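Local coordinates for peptidase S9 prolyl oligopeptidase catalytic domain-containing protein (PDB 4HXF) that probably acts as a self-compartmentalizing hexameric serine peptidase of the acylaminoacyl peptidase type, joining a beta-propeller to an alpha/beta-hydrolase domain, at residues 142-147 and 171-176; 152-157 and 183-188; 228-233 and 272-277; 246-249 and 255-258; 357-362 and 414-419. All blocks are in the same frame, centred on the assembly; numbering follows the deposited sequence. Where two conformers were deposited one is given.

Interaction 1 of 5, residues 142-147 and 171-176; sequences DNMGFF and PRFSSG
The Phe147 ring carries Arg172 over one face and meets Phe173 at its edge. Arg172 CD stands almost on the ring normal, 3.6 Å from the centroid of the Phe147 ring, in a CH-pi contact over the middle of the face. From there the arginine folds back toward the root of the phenylalanine, because its chain bends at chi3 (74°). Arg172 NH1 comes within 3.3 Å of Phe147 CD1, and Phe147 CB lies over the rim of one guanidinium face. Ring and guanidinium planes are 44° apart, so the two are not stacked flat. The charge is answered by a salt bridge from Arg172 NH2 to Glu134.

In the plane of the Phe147 ring, Phe173 CE2 is 3.4 Å from Phe147 CZ. These rings stand at 83° and touch rim to rim. Met144 reaches the same carbon with an extended chain: its SD is 3.5 Å from Phe173 CE2. The sulfur approaches the ring obliquely, as a Met-aromatic contact.

Arg172 and Phe173 are the central residues of a type II turn. Ser174 OG donates to Pro171 O across it, at 2.8 Å. In segment 142-147, Met144 and Gly145 both face Phe141, a classic beta bulge. The turn joins strand 163-171 to strand 175-179, the link from one four-stranded blade to the next in a beta-propeller.

Interaction 2 of 5, residues 152-157 and 183-188; sequences TTFWVI and IVVSVP
Phe154 gives up the most surface here, and it does so through the far end of its ring. Phe154 CZ meets Val185 CG1 at 4.0 Å. The two side chains come from opposite directions, and the methyl approaches the ring obliquely. Val185 holds CG1 anti to its backbone N (chi1 -178°), and this branch is the one that touches the ring.

Ile183 is the second main residue. Its terminal methyl CD1 lies 3.9 Å from Val156 CG2. The two chains do not meet end on. They run alongside and slide past each other in opposite directions.

Across the contact the CA atoms of Phe154 and Val185 are 9.5 Å apart, too far for the backbones to bond; side chains alone bridge them. No hydrogen bond crosses between the segments. The contact is therefore wholly apolar, made by alternate residues on the facing sides of two sheets. All four side chains are buried.

Both segments are inner strands of four-stranded antiparallel propeller blades. Segment 152-157 lies between strands 117-124 and 163-171, and Phe154 also stacks on Phe168 of the latter. Segment 183-188 lies between strands 175-179 and 200-206. Trp178 of strand 175-179 packs on both Val156 and Ile183, while Val121 of strand 117-124 touches Phe154.

Interaction 3 of 5, residues 228-233 and 272-277; sequences RILLYG and GKVYFT
Leu230 and Val274 make the apolar part of this contact, reaching toward each other tip to tip. Leu230 CD1 lies 4.1 Å from Val274 CG2 and 4.2 Å from Val274 CG1, so one methyl faces both branches of the valine. Leu230 is pointed this way with CG on the far side from its backbone N (chi1 -168°).

The second contact, at a charged group, is between the Arg228 guanidinium and the backbone of Gly272. Gly272 CA approaches the guanidinium obliquely, 3.6 Å from Arg228 NE. No hydrogen bond spans the two segments directly. Instead Asp225 ties them: its OD2 takes a salt bridge from Arg228 NE and a hydrogen bond from Gly272 N. A methionine in place of Arg228 would probably leave the Asp225 carboxylate without this charge partner and Gly272 without the guanidinium beside its CA.

The contact lies between adjacent blades of the propeller. Strand 229-232 runs between strands 219-224 and 245-249. Strand 273-280 runs between strands 264-270 and 283-289. Ala267 of strand 264-270 packs on Leu230, and Ile246 of strand 245-249 packs on Val274.

Interaction 4 of 5, residues 246-249 and 255-258; sequences IYIY and GILD
Ile246 and Ile256 cross at a slant, with their CG1 atoms 3.9 Å apart. Both hold CG1 between the backbone N and the carbonyl carbon (chi1 55° and 61°), and these are the branches that meet. Ile248 comes to Ile256 at about a right angle, and its CD1 touches Ile256 CG2 at 3.9 Å. Leu257 crosses Ile246 obliquely, with CD1 4.0 Å from Ile246 CG1.

Tyr247 and Gly255 are an antiparallel non-hydrogen-bonded pair, and the Tyr247 side chain lies on the other face of the sheet from Ile246 and Ile248. Tyr247 CD1 lies 3.4 Å from Gly255 CA. The Tyr247 ring and Asp258 OD1 crowd the place where a CB would stand.

Ile246 O receives a weak hydrogen bond from Ile256 N at 3.4 Å. A water also donates to Ile246 O, at 2.6 Å, and accepts from Leu257 N at 2.8 Å. As the edge strand of this propeller blade ends, water thus takes over part of the backbone bonding, while the isoleucines and Leu257 keep the chain attached through apolar contacts.

Interaction 5 of 5, residues 357-362 and 414-419; sequences KSIDLE and NPRGSN
Arg416 NH1 makes a salt bridge with a nearly straight hydrogen bond to Asp360 OD1, 2.9 Å long, at the tip of a beta-hairpin on the edge of the alpha/beta-hydrolase sheet. The oxygen uses its syn lone pair and lies in the guanidinium plane. Asp360 OD2 has a second salt bridge, to Arg428. Arg416 NH2 adds a weak bond to Ser358 O at 3.1 Å, and its stronger partner is Asp440. Ser358 O also accepts from Leu361 N, closing the type II' turn.

The bend of the arginine at chi3 (68°) brings its guanidinium against Leu361 CD1, which covers the middle of one face, 3.5 Å from Arg416 CZ. Ile359 CD1 lies over the opposite face, farther off.

A leucine in place of Arg416 would probably leave Asp360 and Asp440 each short of a cationic partner and the hairpin tip less firmly tied to segment 414-419.

Arg416 leaves from a type II turn, where Pro415 O takes Ser418 N and, on a lone pair in the carbonyl plane, Ser418 OG at 2.7 Å.

In the fold
Interactions 1 to 4 lie in the propeller, and interaction 5 belongs to the hydrolase domain. Interactions 1 and 2 have centres 13 Å apart and share a blade: Ser175 O and Ser186 N are 2.9 Å apart, a probable hydrogen bond. Interaction 2 meets interaction 3 where Val184 CG2 packs on Ile229 CD1. Interaction 4 is nested inside the loop closed by interaction 3, with centres 7 Å apart. Interaction 1 is close to the active site. The Phe173 side chain is about 11 Å from the bound inhibitor, and Asp142 OD1 accepts a hydrogen bond from His578 N, a residue of the inhibitor pocket. From segment 414-419, Asn419 reaches back to Glu263, a magnesium ligand.

Interaction 1 of 5, residues 142-147 and 171-176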
# COMPACT_ATOMS: atom_id res chain seq x y z
N ASP A 142 -32.06 -0.88 -17.06
CA ASP A 142 -31.47 -2.16 -16.64
C ASP A 142 -30.14 -2.42 -17.30
O ASP A 142 -30.02 -2.29 -18.51
CB ASP A 142 -32.46 -3.31 -16.97
CG ASP A 142 -32.02 -4.63 -16.33
OD1 ASP A 142 -32.05 -4.66 -15.11
OD2 ASP A 142 -31.47 -5.45 -17.11
N ASN A 143 -29.17 -2.83 -16.50
CA ASN A 143 -27.84 -3.20 -16.98
C ASN A 143 -27.03 -2.00 -17.49
O ASN A 143 -25.94 -2.16 -18.06
CB ASN A 143 -27.85 -4.24 -18.08
CG ASN A 143 -26.56 -5.13 -18.04
OD1 ASN A 143 -25.96 -5.34 -16.98
ND2 ASN A 143 -26.14 -5.56 -19.19
N MET A 144 -27.51 -0.80 -17.20
CA MET A 144 -26.84 0.46 -17.55
C MET A 144 -26.69 1.35 -16.37
O MET A 144 -25.74 2.13 -16.37
CB MET A 144 -27.61 1.21 -18.62
CG MET A 144 -27.67 0.48 -19.90
SD MET A 144 -28.53 1.26 -21.20
CE MET A 144 -28.17 -0.02 -22.44
N GLY A 145 -27.63 1.37 -15.40
CA GLY A 145 -27.59 2.15 -14.20
C GLY A 145 -28.51 3.39 -14.26
O GLY A 145 -29.42 3.51 -15.16
N PHE A 146 -28.27 4.35 -13.41
CA PHE A 146 -28.95 5.66 -13.51
C PHE A 146 -28.37 6.40 -14.71
O PHE A 146 -27.13 6.49 -14.87
CB PHE A 146 -28.83 6.52 -12.26
CG PHE A 146 -29.61 6.01 -11.11
CD1 PHE A 146 -29.07 5.08 -10.22
CD2 PHE A 146 -30.93 6.39 -10.95
CE1 PHE A 146 -29.78 4.62 -9.12
CE2 PHE A 146 -31.67 5.90 -9.87
CZ PHE A 146 -31.08 5.05 -8.91
N PHE A 147 -29.25 6.98 -15.55
CA PHE A 147 -28.71 7.69 -16.68
C PHE A 147 -27.94 8.95 -16.36
O PHE A 147 -27.00 9.29 -17.08
CB PHE A 147 -29.85 8.01 -17.68
CG PHE A 147 -30.20 6.85 -18.61
CD1 PHE A 147 -31.53 6.43 -18.81
CD2 PHE A 147 -29.23 6.30 -19.39
CE1 PHE A 147 -31.82 5.46 -19.71
CE2 PHE A 147 -29.51 5.32 -20.35
CZ PHE A 147 -30.83 4.92 -20.53
N PRO A 171 -28.68 12.28 -28.47
CA PRO A 171 -29.45 11.80 -27.32
C PRO A 171 -29.17 10.39 -26.86
O PRO A 171 -28.56 9.59 -27.64
CB PRO A 171 -30.91 11.92 -27.85
CG PRO A 171 -30.82 12.98 -28.88
CD PRO A 171 -29.52 12.72 -29.60
N ARG A 172 -29.44 10.07 -25.56
CA ARG A 172 -29.24 8.74 -25.00
C ARG A 172 -29.95 7.69 -25.92
O ARG A 172 -31.00 8.03 -26.57
CB ARG A 172 -29.73 8.58 -23.46
CG ARG A 172 -31.15 8.66 -23.25
CD ARG A 172 -31.42 8.59 -21.71
NE ARG A 172 -31.04 9.86 -21.21
CZ ARG A 172 -31.49 10.35 -20.05
NH1 ARG A 172 -32.29 9.64 -19.37
NH2 ARG A 172 -31.17 11.53 -19.66
N PHE A 173 -29.38 6.51 -25.96
CA PHE A 173 -29.89 5.37 -26.69
C PHE A 173 -29.84 5.58 -28.20
O PHE A 173 -30.62 4.96 -28.90
CB PHE A 173 -31.31 5.10 -26.16
CG PHE A 173 -31.44 3.94 -25.28
CD1 PHE A 173 -32.22 2.87 -25.64
CD2 PHE A 173 -30.74 3.90 -24.12
CE1 PHE A 173 -32.31 1.78 -24.79
CE2 PHE A 173 -30.87 2.82 -23.26
CZ PHE A 173 -31.69 1.82 -23.60
N SER A 174 -28.87 6.34 -28.71
CA SER A 174 -28.58 6.42 -30.11
C SER A 174 -27.58 5.38 -30.49
O SER A 174 -26.81 4.81 -29.66
CB SER A 174 -28.13 7.82 -30.52
OG SER A 174 -29.16 8.83 -30.25
N SER A 175 -27.57 5.03 -31.75
CA SER A 175 -26.61 4.05 -32.26
C SER A 175 -26.03 4.52 -33.61
O SER A 175 -26.55 5.43 -34.26
CB SER A 175 -27.22 2.64 -32.37
OG SER A 175 -28.20 2.67 -33.31
N GLY A 176 -24.95 3.92 -34.06
CA GLY A 176 -24.26 4.30 -35.29
C GLY A 176 -23.53 3.18 -35.91
O GLY A 176 -22.97 2.41 -35.20

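Interaction 2 of 5, residues 152-157 and 183-188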
# COMPACT_ATOMS: atom_id res chain seq x y z
N THR A 152 -25.26 9.93 -25.88
CA THR A 152 -24.46 9.04 -26.67
C THR A 152 -23.30 9.78 -27.31
O THR A 152 -23.50 10.87 -27.86
CB THR A 152 -25.35 8.43 -27.80
OG1 THR A 152 -26.56 7.86 -27.18
CG2 THR A 152 -24.53 7.26 -28.47
N THR A 153 -22.11 9.16 -27.32
CA THR A 153 -20.94 9.73 -27.95
C THR A 153 -20.48 8.87 -29.08
O THR A 153 -20.53 7.64 -29.00
CB THR A 153 -19.79 9.90 -26.86
OG1 THR A 153 -19.36 8.56 -26.44
CG2 THR A 153 -20.26 10.81 -25.71
N PHE A 154 -20.02 9.52 -30.11
CA PHE A 154 -19.56 8.87 -31.29
C PHE A 154 -18.16 9.37 -31.61
O PHE A 154 -17.94 10.62 -31.59
CB PHE A 154 -20.43 9.18 -32.51
CG PHE A 154 -21.86 8.67 -32.39
CD1 PHE A 154 -22.80 9.37 -31.63
CD2 PHE A 154 -22.21 7.51 -32.97
CE1 PHE A 154 -24.08 8.88 -31.51
CE2 PHE A 154 -23.52 7.03 -32.85
CZ PHE A 154 -24.43 7.71 -32.08
N TRP A 155 -17.20 8.44 -31.71
CA TRP A 155 -15.82 8.81 -31.97
C TRP A 155 -15.33 8.10 -33.19
O TRP A 155 -15.41 6.87 -33.27
CB TRP A 155 -14.91 8.39 -30.81
CG TRP A 155 -15.17 8.99 -29.44
CD1 TRP A 155 -15.83 10.11 -29.11
CD2 TRP A 155 -14.54 8.57 -28.17
NE1 TRP A 155 -15.82 10.31 -27.74
CE2 TRP A 155 -15.05 9.46 -27.14
CE3 TRP A 155 -13.66 7.54 -27.80
CZ2 TRP A 155 -14.70 9.29 -25.76
CZ3 TRP A 155 -13.33 7.39 -26.42
CH2 TRP A 155 -13.84 8.26 -25.43
N VAL A 156 -14.71 8.80 -34.10
CA VAL A 156 -13.96 8.15 -35.18
C VAL A 156 -12.48 8.17 -34.76
O VAL A 156 -11.87 9.23 -34.50
CB VAL A 156 -14.10 8.87 -36.47
CG1 VAL A 156 -13.26 8.24 -37.57
CG2 VAL A 156 -15.64 8.98 -36.86
N ILE A 157 -11.90 6.99 -34.68
CA ILE A 157 -10.54 6.78 -34.20
C ILE A 157 -9.64 6.32 -35.32
O ILE A 157 -9.89 5.32 -36.02
CB ILE A 157 -10.50 5.74 -33.06
CG1 ILE A 157 -11.40 6.12 -31.88
CG2 ILE A 157 -9.06 5.50 -32.49
CD1 ILE A 157 -11.78 4.91 -31.04
N ILE A 183 -21.47 7.83 -41.65
CA ILE A 183 -21.97 7.14 -40.53
C ILE A 183 -23.53 7.25 -40.51
O ILE A 183 -24.07 8.35 -40.68
CB ILE A 183 -21.43 7.72 -39.21
CG1 ILE A 183 -19.88 7.60 -39.16
CG2 ILE A 183 -22.02 7.04 -37.99
CD1 ILE A 183 -19.27 8.44 -38.04
N VAL A 184 -24.21 6.11 -40.40
CA VAL A 184 -25.70 6.09 -40.27
C VAL A 184 -26.02 6.11 -38.80
O VAL A 184 -25.58 5.22 -38.00
CB VAL A 184 -26.35 4.87 -40.95
CG1 VAL A 184 -27.86 5.01 -40.95
CG2 VAL A 184 -25.91 4.75 -42.39
N VAL A 185 -26.73 7.13 -38.41
CA VAL A 185 -27.00 7.41 -37.01
C VAL A 185 -28.46 7.24 -36.70
O VAL A 185 -29.27 7.93 -37.32
CB VAL A 185 -26.51 8.80 -36.54
CG1 VAL A 185 -26.76 9.09 -35.04
CG2 VAL A 185 -24.94 8.97 -36.91
N SER A 186 -28.82 6.37 -35.76
CA SER A 186 -30.24 6.10 -35.40
C SER A 186 -30.51 6.69 -34.02
O SER A 186 -29.77 6.33 -33.06
CB SER A 186 -30.56 4.59 -35.46
OG SER A 186 -30.23 4.05 -36.73
N VAL A 187 -31.49 7.61 -33.92
CA VAL A 187 -31.70 8.39 -32.69
C VAL A 187 -33.18 8.15 -32.32
O VAL A 187 -34.07 8.31 -33.14
CB VAL A 187 -31.47 9.88 -32.94
CG1 VAL A 187 -31.82 10.70 -31.74
CG2 VAL A 187 -30.01 10.14 -33.47
N PRO A 188 -33.46 7.87 -31.06
CA PRO A 188 -34.88 7.75 -30.70
C PRO A 188 -35.64 9.03 -31.03
O PRO A 188 -35.18 10.15 -30.75
CB PRO A 188 -34.81 7.48 -29.19
CG PRO A 188 -33.49 6.89 -28.90
CD PRO A 188 -32.58 7.65 -29.89

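Interaction 3 of 5, residues 228-233 and 272-277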
# COMPACT_ATOMS: atom_id res chain seq x y z
N ARG A 228 -25.73 -0.68 -49.65
CA ARG A 228 -27.05 -0.82 -49.11
C ARG A 228 -26.98 -0.82 -47.57
O ARG A 228 -26.08 -1.46 -46.96
CB ARG A 228 -27.60 -2.20 -49.55
CG ARG A 228 -27.97 -2.39 -51.03
CD ARG A 228 -27.84 -3.88 -51.38
NE ARG A 228 -26.42 -4.27 -51.53
CZ ARG A 228 -25.69 -4.12 -52.66
NH1 ARG A 228 -26.21 -3.60 -53.75
NH2 ARG A 228 -24.43 -4.47 -52.70
N ILE A 229 -27.98 -0.21 -46.98
CA ILE A 229 -28.12 -0.21 -45.52
C ILE A 229 -29.15 -1.25 -45.12
O ILE A 229 -30.24 -1.32 -45.71
CB ILE A 229 -28.56 1.13 -44.99
CG1 ILE A 229 -27.57 2.24 -45.40
CG2 ILE A 229 -28.79 1.11 -43.44
CD1 ILE A 229 -28.00 3.69 -45.12
N LEU A 230 -28.83 -2.05 -44.09
CA LEU A 230 -29.79 -3.00 -43.54
C LEU A 230 -30.48 -2.42 -42.33
O LEU A 230 -29.84 -1.92 -41.39
CB LEU A 230 -28.98 -4.26 -43.13
CG LEU A 230 -29.79 -5.51 -42.78
CD1 LEU A 230 -30.66 -6.13 -43.92
CD2 LEU A 230 -28.84 -6.59 -42.14
N LEU A 231 -31.79 -2.46 -42.37
CA LEU A 231 -32.67 -1.86 -41.40
C LEU A 231 -33.44 -2.96 -40.66
O LEU A 231 -33.85 -3.96 -41.30
CB LEU A 231 -33.66 -0.89 -42.11
CG LEU A 231 -33.05 0.32 -42.88
CD1 LEU A 231 -34.16 0.99 -43.76
CD2 LEU A 231 -32.44 1.33 -41.89
N TYR A 232 -33.67 -2.71 -39.40
CA TYR A 232 -34.31 -3.68 -38.50
C TYR A 232 -35.47 -3.11 -37.82
O TYR A 232 -35.33 -2.10 -37.10
CB TYR A 232 -33.27 -4.14 -37.45
CG TYR A 232 -33.82 -5.24 -36.54
CD1 TYR A 232 -33.75 -6.61 -36.89
CD2 TYR A 232 -34.33 -4.90 -35.31
CE1 TYR A 232 -34.26 -7.59 -36.04
CE2 TYR A 232 -34.79 -5.85 -34.44
CZ TYR A 232 -34.76 -7.21 -34.82
OH TYR A 232 -35.22 -8.18 -33.92
N GLY A 233 -36.68 -3.71 -38.07
CA GLY A 233 -37.88 -3.26 -37.42
C GLY A 233 -39.00 -3.32 -38.43
O GLY A 233 -39.17 -4.32 -39.06
N GLY A 272 -24.17 -7.68 -50.58
CA GLY A 272 -25.57 -7.77 -51.06
C GLY A 272 -26.39 -9.01 -50.66
O GLY A 272 -27.65 -9.02 -50.93
N LYS A 273 -25.74 -9.99 -49.95
CA LYS A 273 -26.50 -11.16 -49.33
C LYS A 273 -26.75 -10.85 -47.88
O LYS A 273 -25.91 -10.27 -47.23
CB LYS A 273 -25.72 -12.47 -49.41
CG LYS A 273 -25.14 -12.77 -50.77
CD LYS A 273 -24.53 -14.18 -50.77
CE LYS A 273 -23.98 -14.52 -52.18
NZ LYS A 273 -24.27 -15.91 -52.64
N VAL A 274 -27.90 -11.30 -47.41
CA VAL A 274 -28.25 -11.11 -46.02
C VAL A 274 -28.35 -12.47 -45.33
O VAL A 274 -29.08 -13.41 -45.74
CB VAL A 274 -29.59 -10.39 -45.90
CG1 VAL A 274 -30.04 -10.21 -44.40
CG2 VAL A 274 -29.51 -9.01 -46.61
N TYR A 275 -27.68 -12.52 -44.21
CA TYR A 275 -27.77 -13.72 -43.36
C TYR A 275 -28.57 -13.33 -42.14
O TYR A 275 -28.36 -12.27 -41.59
CB TYR A 275 -26.35 -14.14 -42.90
CG TYR A 275 -25.53 -14.66 -44.08
CD1 TYR A 275 -24.82 -13.81 -44.84
CD2 TYR A 275 -25.55 -15.95 -44.37
CE1 TYR A 275 -24.08 -14.29 -45.92
CE2 TYR A 275 -24.78 -16.48 -45.43
CZ TYR A 275 -24.03 -15.61 -46.16
OH TYR A 275 -23.28 -16.06 -47.30
N PHE A 276 -29.48 -14.21 -41.72
CA PHE A 276 -30.35 -13.83 -40.64
C PHE A 276 -30.92 -15.07 -39.93
O PHE A 276 -31.03 -16.12 -40.52
CB PHE A 276 -31.49 -12.95 -41.21
CG PHE A 276 -32.45 -13.66 -42.10
CD1 PHE A 276 -32.21 -13.70 -43.47
CD2 PHE A 276 -33.63 -14.19 -41.61
CE1 PHE A 276 -33.10 -14.32 -44.29
CE2 PHE A 276 -34.52 -14.80 -42.46
CZ PHE A 276 -34.26 -14.87 -43.82
N THR A 277 -31.32 -14.87 -38.70
CA THR A 277 -31.96 -15.88 -37.94
C THR A 277 -33.39 -15.50 -37.61
O THR A 277 -33.71 -14.31 -37.51
CB THR A 277 -31.24 -16.13 -36.60
OG1 THR A 277 -30.90 -14.88 -35.96
CG2 THR A 277 -29.87 -16.90 -36.93

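Interaction 4 of 5, residues 246-249 and 255-258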
# COMPACT_ATOMS: atom_id res chain seq x y z
N ILE A 246 -36.58 -7.21 -41.46
CA ILE A 246 -35.39 -6.56 -42.05
C ILE A 246 -35.71 -6.07 -43.50
O ILE A 246 -36.51 -6.66 -44.26
CB ILE A 246 -34.15 -7.50 -42.05
CG1 ILE A 246 -34.49 -8.80 -42.75
CG2 ILE A 246 -33.60 -7.57 -40.63
CD1 ILE A 246 -33.35 -9.82 -42.68
N TYR A 247 -35.06 -4.98 -43.87
CA TYR A 247 -35.23 -4.25 -45.09
C TYR A 247 -33.86 -3.79 -45.61
O TYR A 247 -32.95 -3.51 -44.79
CB TYR A 247 -36.05 -2.97 -44.88
CG TYR A 247 -37.38 -3.21 -44.25
CD1 TYR A 247 -38.48 -3.30 -45.03
CD2 TYR A 247 -37.52 -3.34 -42.91
CE1 TYR A 247 -39.71 -3.60 -44.47
CE2 TYR A 247 -38.70 -3.59 -42.33
CZ TYR A 247 -39.81 -3.76 -43.13
OH TYR A 247 -41.00 -4.05 -42.52
N ILE A 248 -33.72 -3.79 -46.92
CA ILE A 248 -32.52 -3.26 -47.58
C ILE A 248 -32.89 -1.88 -48.07
O ILE A 248 -33.92 -1.69 -48.74
CB ILE A 248 -32.07 -4.21 -48.73
CG1 ILE A 248 -31.45 -5.52 -48.10
CG2 ILE A 248 -31.08 -3.50 -49.68
CD1 ILE A 248 -31.32 -6.66 -49.17
N TYR A 249 -32.04 -0.91 -47.77
CA TYR A 249 -32.24 0.45 -48.23
C TYR A 249 -31.08 0.90 -49.13
O TYR A 249 -29.96 0.98 -48.69
CB TYR A 249 -32.45 1.38 -47.08
CG TYR A 249 -32.56 2.82 -47.50
CD1 TYR A 249 -33.65 3.28 -48.24
CD2 TYR A 249 -31.63 3.73 -47.08
CE1 TYR A 249 -33.76 4.63 -48.59
CE2 TYR A 249 -31.73 5.03 -47.40
CZ TYR A 249 -32.78 5.47 -48.16
OH TYR A 249 -32.78 6.80 -48.43
N GLY A 255 -38.40 -4.67 -48.29
CA GLY A 255 -38.65 -5.75 -47.33
C GLY A 255 -38.08 -6.97 -48.02
O GLY A 255 -38.19 -7.12 -49.21
N ILE A 256 -37.38 -7.82 -47.31
CA ILE A 256 -37.01 -9.04 -47.93
C ILE A 256 -37.70 -10.28 -47.29
O ILE A 256 -37.64 -11.34 -47.91
CB ILE A 256 -35.50 -9.16 -48.06
CG1 ILE A 256 -34.92 -9.12 -46.65
CG2 ILE A 256 -34.92 -8.10 -49.05
CD1 ILE A 256 -33.43 -8.96 -46.63
N LEU A 257 -38.43 -10.10 -46.19
CA LEU A 257 -39.24 -11.16 -45.54
C LEU A 257 -40.72 -10.74 -45.42
O LEU A 257 -41.41 -10.99 -44.41
CB LEU A 257 -38.76 -11.43 -44.13
CG LEU A 257 -37.30 -11.65 -44.01
CD1 LEU A 257 -37.03 -11.88 -42.53
CD2 LEU A 257 -36.81 -12.78 -44.96
N ASP A 258 -41.22 -10.02 -46.42
CA ASP A 258 -42.60 -9.46 -46.37
C ASP A 258 -43.66 -10.62 -46.19
O ASP A 258 -44.74 -10.43 -45.63
CB ASP A 258 -42.95 -8.66 -47.67
CG ASP A 258 -42.41 -7.17 -47.70
OD1 ASP A 258 -42.13 -6.55 -46.63
OD2 ASP A 258 -42.34 -6.61 -48.85
O HOH W 1 -38.80 -7.87 -44.52

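Interaction 5 of 5, residues 357-362 and 414-419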
# COMPACT_ATOMS: atom_id res chain seq x y z
N LYS A 357 -54.08 -28.75 -26.90
CA LYS A 357 -55.08 -27.76 -27.23
C LYS A 357 -55.34 -26.86 -26.03
O LYS A 357 -55.40 -27.28 -24.90
CB LYS A 357 -56.36 -28.44 -27.71
CG LYS A 357 -56.18 -29.23 -29.02
CD LYS A 357 -57.34 -30.16 -29.24
CE LYS A 357 -57.09 -31.03 -30.47
NZ LYS A 357 -55.61 -31.08 -30.70
N SER A 358 -55.54 -25.59 -26.32
CA SER A 358 -55.91 -24.64 -25.31
C SER A 358 -56.87 -23.61 -25.87
O SER A 358 -56.47 -22.72 -26.60
CB SER A 358 -54.68 -23.98 -24.76
OG SER A 358 -55.08 -23.13 -23.67
N ILE A 359 -58.12 -23.73 -25.44
CA ILE A 359 -59.19 -22.78 -25.81
C ILE A 359 -59.34 -23.00 -27.36
O ILE A 359 -59.67 -24.13 -27.80
CB ILE A 359 -58.96 -21.31 -25.33
CG1 ILE A 359 -58.64 -21.27 -23.81
CG2 ILE A 359 -60.24 -20.45 -25.62
CD1 ILE A 359 -58.30 -19.85 -23.33
N ASP A 360 -58.97 -21.99 -28.12
CA ASP A 360 -59.02 -21.90 -29.56
C ASP A 360 -57.72 -22.27 -30.29
O ASP A 360 -57.70 -22.24 -31.46
CB ASP A 360 -59.50 -20.46 -29.98
CG ASP A 360 -58.62 -19.31 -29.43
OD1 ASP A 360 -57.96 -19.48 -28.40
OD2 ASP A 360 -58.66 -18.20 -30.02
N LEU A 361 -56.64 -22.65 -29.59
CA LEU A 361 -55.35 -22.82 -30.26
C LEU A 361 -54.80 -24.21 -29.97
O LEU A 361 -55.21 -24.85 -29.05
CB LEU A 361 -54.37 -21.81 -29.70
CG LEU A 361 -54.60 -20.31 -30.02
CD1 LEU A 361 -53.59 -19.40 -29.37
CD2 LEU A 361 -54.63 -20.19 -31.56
N GLU A 362 -53.85 -24.60 -30.78
CA GLU A 362 -52.96 -25.77 -30.52
C GLU A 362 -51.57 -25.24 -30.27
O GLU A 362 -51.09 -24.38 -31.01
CB GLU A 362 -53.03 -26.81 -31.65
CG GLU A 362 -52.23 -28.09 -31.33
CD GLU A 362 -52.37 -29.19 -32.38
OE1 GLU A 362 -51.35 -29.50 -33.04
OE2 GLU A 362 -53.53 -29.59 -32.61
N ASN A 414 -45.02 -22.81 -24.59
CA ASN A 414 -45.03 -21.44 -25.16
C ASN A 414 -46.49 -20.96 -25.24
O ASN A 414 -47.23 -21.27 -26.21
CB ASN A 414 -44.37 -21.44 -26.53
CG ASN A 414 -42.86 -21.40 -26.47
OD1 ASN A 414 -42.30 -20.78 -25.54
ND2 ASN A 414 -42.15 -21.99 -27.49
N PRO A 415 -46.95 -20.23 -24.22
CA PRO A 415 -48.38 -19.80 -24.27
C PRO A 415 -48.52 -18.70 -25.30
O PRO A 415 -47.50 -18.11 -25.77
CB PRO A 415 -48.61 -19.22 -22.87
CG PRO A 415 -47.27 -18.89 -22.39
CD PRO A 415 -46.24 -19.83 -22.98
N ARG A 416 -49.74 -18.36 -25.67
CA ARG A 416 -49.92 -17.16 -26.46
C ARG A 416 -49.31 -15.94 -25.78
O ARG A 416 -49.18 -15.83 -24.56
CB ARG A 416 -51.44 -16.94 -26.74
CG ARG A 416 -52.26 -16.38 -25.52
CD ARG A 416 -53.75 -16.59 -25.76
NE ARG A 416 -54.05 -18.01 -25.71
CZ ARG A 416 -55.04 -18.61 -26.31
NH1 ARG A 416 -55.98 -17.92 -26.98
NH2 ARG A 416 -55.18 -19.90 -26.21
N GLY A 417 -48.73 -15.13 -26.66
CA GLY A 417 -47.84 -14.07 -26.28
C GLY A 417 -46.38 -14.39 -26.58
O GLY A 417 -45.57 -13.46 -26.68
N SER A 418 -45.99 -15.67 -26.67
CA SER A 418 -44.61 -16.07 -26.89
C SER A 418 -44.14 -15.65 -28.27
O SER A 418 -44.96 -15.55 -29.26
CB SER A 418 -44.45 -17.54 -26.79
OG SER A 418 -44.82 -18.10 -25.51
N ASN A 419 -42.85 -15.47 -28.38
CA ASN A 419 -42.20 -15.46 -29.70
C ASN A 419 -42.14 -16.80 -30.34
O ASN A 419 -42.34 -17.82 -29.70
CB ASN A 419 -40.75 -14.89 -29.57
CG ASN A 419 -40.36 -14.03 -30.76
OD1 ASN A 419 -40.97 -14.11 -31.84
ND2 ASN A 419 -39.39 -13.13 -30.54